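Local atomic coordinates of heme-binding protein A / AI-2 binding protein A (Helicobacter pylori SS1, PDB entry 6OFQ), a protein that is a periplasmic binding protein associated with an ABC transporter and binds a peptide, probably for delivery into the cell. Residues T375-T380 / I400-E405. Sequence-based numbering, arbitrary orientation.
Sequences TTIFTT and IDVKIE
Strands 375-380 and 400-405 pair in parallel as the two strands of a beta-alpha-beta unit whose crossover helix is 386-396, in a type II periplasmic binding protein. Strand 423-429 flanks 375-380 on its other edge. Alternating residues exchange five backbone hydrogen bonds, from Thr375 N to Asp401 O (2.9 Å) through to Thr379 N to Glu405 O. Thr375, Ile377, Val402 and Ile404 share one face of the sheet. There Ile377 CG2 meets two side chains of 400-405, tight against Val402 CG1 at 3.5 Å and at ordinary contact with Ile404 CG1 (3.8 Å); Ile391 of the crossover helix packs on Ile377. Thr375 turns its methyl to Ile400, CG2 to CG2 at 3.6 Å, while its hydroxyl, anti to the backbone N (chi1 -168°), is hydrogen-bonded to Glu422 OE1.

The opposite face, with Thr376, Phe378, Lys403 and Glu405, carries charged groups. With CG anti to its carbonyl carbon (chi1 -69°), Glu405 runs alongside Phe378, its carboxylate plane 23° from that of the ring and OE1 3.3 Å from Phe378 CE1. OE1 is hydrogen-bonded to Tyr407, whereas Lys403 NZ, in a salt bridge, donates to OE2 from the anti side, tilted out of the carboxylate plane (2.9 Å); bonds at both oxygens probably limit rotation of the carboxylate. OE2 also takes a hydrogen bond from a water (2.7 Å), which reaches across the strands to Thr376 OG1 at 2.8 Å.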
# COMPACT_ATOMS: atom_id res chain seq x y z
N THR A 375 17.10 17.38 -16.07
CA THR A 375 16.74 16.46 -14.99
C THR A 375 16.26 15.13 -15.54
O THR A 375 16.28 14.95 -16.78
CB THR A 375 15.71 17.15 -14.08
OG1 THR A 375 15.56 16.38 -12.89
CG2 THR A 375 14.36 17.28 -14.74
N THR A 376 15.85 14.22 -14.66
CA THR A 376 15.49 12.88 -15.04
C THR A 376 14.20 12.56 -14.31
O THR A 376 13.98 13.07 -13.20
CB THR A 376 16.59 11.91 -14.63
OG1 THR A 376 17.75 12.19 -15.43
CG2 THR A 376 16.24 10.48 -14.88
N ILE A 377 13.31 11.84 -14.94
CA ILE A 377 12.13 11.28 -14.28
C ILE A 377 12.25 9.78 -14.36
O ILE A 377 12.56 9.20 -15.40
CB ILE A 377 10.82 11.78 -14.91
CG1 ILE A 377 9.62 11.35 -14.05
CG2 ILE A 377 10.59 11.34 -16.34
CD1 ILE A 377 8.35 12.06 -14.44
N PHE A 378 11.93 9.09 -13.27
CA PHE A 378 11.82 7.65 -13.26
C PHE A 378 10.37 7.28 -13.47
O PHE A 378 9.49 7.95 -12.88
CB PHE A 378 12.21 7.03 -11.90
CG PHE A 378 13.67 6.93 -11.59
CD1 PHE A 378 14.60 7.61 -12.33
CD2 PHE A 378 14.12 6.21 -10.50
CE1 PHE A 378 15.96 7.50 -12.09
CE2 PHE A 378 15.47 6.07 -10.29
CZ PHE A 378 16.39 6.75 -11.02
N THR A 379 10.13 6.24 -14.26
CA THR A 379 8.80 5.66 -14.41
C THR A 379 8.96 4.15 -14.45
O THR A 379 10.08 3.63 -14.53
CB THR A 379 8.16 6.20 -15.69
OG1 THR A 379 6.79 5.76 -15.74
CG2 THR A 379 8.87 5.76 -16.95
N THR A 380 7.84 3.44 -14.27
CA THR A 380 7.82 1.99 -14.34
C THR A 380 7.44 1.49 -15.71
O THR A 380 6.84 2.19 -16.53
CB THR A 380 6.76 1.38 -13.42
OG1 THR A 380 5.45 1.65 -13.94
CG2 THR A 380 6.84 1.96 -12.01
N ILE A 400 12.82 22.99 -18.96
CA ILE A 400 13.36 21.88 -18.17
C ILE A 400 13.38 20.67 -19.15
O ILE A 400 12.30 20.22 -19.53
CB ILE A 400 12.54 21.60 -16.88
CG1 ILE A 400 12.69 22.77 -15.90
CG2 ILE A 400 13.02 20.31 -16.24
CD1 ILE A 400 11.62 22.73 -14.82
N ASP A 401 14.58 20.17 -19.38
CA ASP A 401 14.81 19.01 -20.28
C ASP A 401 14.83 17.75 -19.43
O ASP A 401 15.75 17.47 -18.67
CB ASP A 401 16.16 19.20 -21.01
CG ASP A 401 16.49 18.10 -22.03
OD1 ASP A 401 15.62 17.30 -22.39
OD2 ASP A 401 17.66 18.01 -22.45
N VAL A 402 13.75 17.00 -19.56
CA VAL A 402 13.56 15.77 -18.80
C VAL A 402 13.93 14.50 -19.55
O VAL A 402 13.37 14.22 -20.61
CB VAL A 402 12.10 15.62 -18.34
CG1 VAL A 402 11.92 14.34 -17.53
CG2 VAL A 402 11.59 16.85 -17.60
N LYS A 403 14.89 13.77 -19.02
CA LYS A 403 15.21 12.46 -19.55
C LYS A 403 14.33 11.44 -18.84
O LYS A 403 14.22 11.50 -17.60
CB LYS A 403 16.67 12.14 -19.34
CG LYS A 403 17.15 10.74 -19.73
CD LYS A 403 18.49 10.43 -19.04
CE LYS A 403 19.35 9.39 -19.74
NZ LYS A 403 19.31 8.05 -19.09
N ILE A 404 13.79 10.46 -19.57
CA ILE A 404 12.92 9.42 -19.03
C ILE A 404 13.70 8.13 -18.84
O ILE A 404 14.32 7.63 -19.77
CB ILE A 404 11.70 9.15 -19.90
CG1 ILE A 404 10.84 10.41 -20.04
CG2 ILE A 404 10.87 7.99 -19.38
CD1 ILE A 404 9.76 10.30 -21.08
N GLU A 405 13.77 7.63 -17.61
CA GLU A 405 14.36 6.31 -17.31
C GLU A 405 13.25 5.36 -16.83
O GLU A 405 12.41 5.72 -16.00
CB GLU A 405 15.44 6.41 -16.26
CG GLU A 405 16.67 7.16 -16.79
CD GLU A 405 17.79 7.29 -15.80
OE1 GLU A 405 17.72 6.69 -14.70
OE2 GLU A 405 18.82 7.86 -16.24
O HOH W 1 19.77 10.24 -15.40